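Local atomic coordinates of GH86A beta-porphyranase (Bacteroides plebeius, PDB entry 4AW7), a protein that cleaves the sulfated red-algal polysaccharide porphyran at linkages between beta-D-galactose and alpha-L-galactose-6-sulfate, releasing mostly disaccharides. Residues 101-106 and 136-141. Residues are numbered along the deposited sequence; the frame is centred on the assembly and turned at random.
Sequences KRYIAT and LVPEFF. With K (potassium ion), chain G.
Arg102 and Glu139 meet because both side chains leave the backbone with CG trans to the amide nitrogen (chi1 -180° and -176°) and then run on extended, so that their charged ends converge. Arg102 NH1 donates to Glu139 OE1 over 3.0 Å in a salt bridge that reaches the oxygen from above the carboxylate plane. The guanidinium and carboxylate planes stand 59° apart, and NH1 also lies at the edge of the Phe140 ring. NH2 of the same arginine is hydrogen-bonded to Ser41 O and Phe312 O, the latter tying it to strand 311-316.

The backbones of strands 99-101 and 104-106 run parallel to strand 136-142. Lys101 N binds Val137 O, and Glu139 N returns to Lys101 O, each at 2.9 Å. A beta bulge then shifts the register by one residue as both chains turn a corner. Pairing resumes with Phe140 N on Tyr103 O at 3.2 Å and Ala105 N on Phe140 O at 2.9 Å.

The side chains of Tyr103 and Phe140 diverge from here. The Tyr103 ring swings back across Pro138, whose CB sits over one face, offset toward the rim, in a CH-pi contact 3.7 Å from the ring centroid. Tyr103 OH binds the potassium ion at 2.9 Å, with Leu136 O a longer neighbour of the ion at 3.4 Å. Meanwhile Ile104 CG1 packs on Phe140 CB, both residues facing Ile313, and Ala105 lies by Pro138 and Phe141 under Tyr131 of helix 120-132.

This is a parallel beta-alpha-beta unit of the catalytic barrel, and Tyr103 stands close to the substrate-binding Lys70. Bonds on NE, NH1 and NH2 should fix the rotation of the Arg102 guanidinium, and its positive charge would be expected to stabilise Glu139 as a carboxylate.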
loop_
_atom_site.group_PDB
_atom_site.type_symbol
_atom_site.label_atom_id
_atom_site.label_comp_id
_atom_site.label_asym_id
_atom_site.label_seq_id
_atom_site.Cartn_x
_atom_site.Cartn_y
_atom_site.Cartn_z
ATOM N N LYS A 101 -12.082 0.574 -17.550
ATOM C CA LYS A 101 -11.620 -0.713 -17.078
ATOM C C LYS A 101 -10.712 -0.484 -15.877
ATOM O O LYS A 101 -9.775 0.337 -15.920
ATOM C CB LYS A 101 -10.861 -1.483 -18.137
ATOM C CG LYS A 101 -10.560 -2.936 -17.765
ATOM C CD LYS A 101 -9.795 -3.662 -18.880
ATOM C CE LYS A 101 -9.364 -5.044 -18.507
ATOM N NZ LYS A 101 -10.420 -5.981 -18.830
ATOM N N ARG A 102 -10.943 -1.219 -14.800
ATOM C CA ARG A 102 -10.155 -1.053 -13.596
ATOM C C ARG A 102 -8.798 -1.699 -13.746
ATOM O O ARG A 102 -8.646 -2.906 -13.687
ATOM C CB ARG A 102 -10.872 -1.598 -12.379
ATOM C CG ARG A 102 -10.062 -1.424 -11.094
ATOM C CD ARG A 102 -10.923 -1.727 -9.858
ATOM N NE ARG A 102 -10.204 -1.616 -8.622
ATOM C CZ ARG A 102 -10.111 -0.517 -7.900
ATOM N NH1 ARG A 102 -10.553 0.644 -8.333
ATOM N NH2 ARG A 102 -9.490 -0.574 -6.740
ATOM N N TYR A 103 -7.781 -0.856 -13.934
ATOM C CA TYR A 103 -6.360 -1.220 -13.902
ATOM C C TYR A 103 -5.581 0.094 -13.913
ATOM O O TYR A 103 -6.160 1.170 -14.134
ATOM C CB TYR A 103 -5.948 -2.117 -15.070
ATOM C CG TYR A 103 -5.845 -1.485 -16.441
ATOM C CD1 TYR A 103 -6.968 -1.251 -17.207
ATOM C CD2 TYR A 103 -4.612 -1.116 -16.975
ATOM C CE1 TYR A 103 -6.861 -0.703 -18.476
ATOM C CE2 TYR A 103 -4.496 -0.565 -18.216
ATOM C CZ TYR A 103 -5.621 -0.357 -18.971
ATOM O OH TYR A 103 -5.544 0.222 -20.221
ATOM N N ILE A 104 -4.276 -0.018 -13.694
ATOM C CA ILE A 104 -3.361 1.099 -13.776
ATOM C C ILE A 104 -2.531 0.983 -15.047
ATOM O O ILE A 104 -1.814 -0.002 -15.240
ATOM C CB ILE A 104 -2.378 1.113 -12.587
ATOM C CG1 ILE A 104 -3.095 1.129 -11.238
ATOM C CG2 ILE A 104 -1.391 2.263 -12.721
ATOM C CD1 ILE A 104 -2.176 0.836 -10.039
ATOM N N ALA A 105 -2.621 1.986 -15.918
ATOM C CA ALA A 105 -1.726 2.109 -17.055
ATOM C C ALA A 105 -0.507 2.904 -16.602
ATOM O O ALA A 105 -0.671 3.977 -16.001
ATOM C CB ALA A 105 -2.433 2.824 -18.219
ATOM N N THR A 106 0.687 2.406 -16.895
ATOM C CA THR A 106 1.930 3.091 -16.629
ATOM C C THR A 106 2.847 2.977 -17.830
ATOM O O THR A 106 2.581 2.182 -18.736
ATOM C CB THR A 106 2.564 2.596 -15.315
ATOM O OG1 THR A 106 3.606 3.507 -14.902
ATOM C CG2 THR A 106 3.109 1.202 -15.427
ATOM N N LEU A 136 -12.499 2.672 -24.361
ATOM C CA LEU A 136 -12.219 2.054 -23.073
ATOM C C LEU A 136 -10.924 2.694 -22.562
ATOM O O LEU A 136 -9.913 2.691 -23.311
ATOM C CB LEU A 136 -12.015 0.542 -23.255
ATOM C CG LEU A 136 -11.955 -0.295 -21.965
ATOM C CD1 LEU A 136 -13.247 -0.268 -21.165
ATOM C CD2 LEU A 136 -11.513 -1.689 -22.327
ATOM N N VAL A 137 -10.964 3.195 -21.337
ATOM C CA VAL A 137 -9.803 3.801 -20.707
ATOM C C VAL A 137 -9.491 3.132 -19.378
ATOM O O VAL A 137 -10.375 2.592 -18.731
ATOM C CB VAL A 137 -10.036 5.306 -20.495
ATOM C CG1 VAL A 137 -10.280 6.012 -21.861
ATOM C CG2 VAL A 137 -11.147 5.605 -19.518
ATOM N N PRO A 138 -8.232 3.178 -18.924
ATOM C CA PRO A 138 -7.944 2.702 -17.560
ATOM C C PRO A 138 -8.515 3.603 -16.512
ATOM O O PRO A 138 -8.566 4.833 -16.665
ATOM C CB PRO A 138 -6.415 2.748 -17.502
ATOM C CG PRO A 138 -6.046 3.874 -18.456
ATOM C CD PRO A 138 -7.047 3.716 -19.601
ATOM N N GLU A 139 -8.906 3.018 -15.386
ATOM C CA GLU A 139 -9.337 3.830 -14.283
ATOM C C GLU A 139 -8.223 4.714 -13.755
ATOM O O GLU A 139 -8.504 5.799 -13.224
ATOM C CB GLU A 139 -9.918 2.953 -13.148
ATOM C CG GLU A 139 -10.487 3.736 -11.984
ATOM C CD GLU A 139 -11.178 2.886 -10.927
ATOM O OE1 GLU A 139 -11.184 1.639 -11.042
ATOM O OE2 GLU A 139 -11.701 3.492 -9.977
ATOM N N PHE A 140 -6.989 4.220 -13.797
ATOM C CA PHE A 140 -5.824 4.948 -13.272
ATOM C C PHE A 140 -4.768 5.065 -14.338
ATOM O O PHE A 140 -4.421 4.103 -15.006
ATOM C CB PHE A 140 -5.209 4.232 -12.057
ATOM C CG PHE A 140 -6.208 3.949 -10.970
ATOM C CD1 PHE A 140 -6.548 4.946 -10.086
ATOM C CD2 PHE A 140 -6.839 2.723 -10.861
ATOM C CE1 PHE A 140 -7.504 4.747 -9.138
ATOM C CE2 PHE A 140 -7.780 2.499 -9.889
ATOM C CZ PHE A 140 -8.137 3.520 -9.051
ATOM N N PHE A 141 -4.212 6.273 -14.468
ATOM C CA PHE A 141 -3.036 6.499 -15.313
ATOM C C PHE A 141 -1.924 7.025 -14.406
ATOM O O PHE A 141 -2.119 7.984 -13.676
ATOM C CB PHE A 141 -3.354 7.486 -16.436
ATOM C CG PHE A 141 -2.213 7.716 -17.402
ATOM C CD1 PHE A 141 -1.364 6.694 -17.801
ATOM C CD2 PHE A 141 -2.012 8.965 -17.971
ATOM C CE1 PHE A 141 -0.341 6.909 -18.692
ATOM C CE2 PHE A 141 -1.001 9.156 -18.914
ATOM C CZ PHE A 141 -0.174 8.147 -19.265
HETATM K K K G . -8.011 0.342 -21.765
#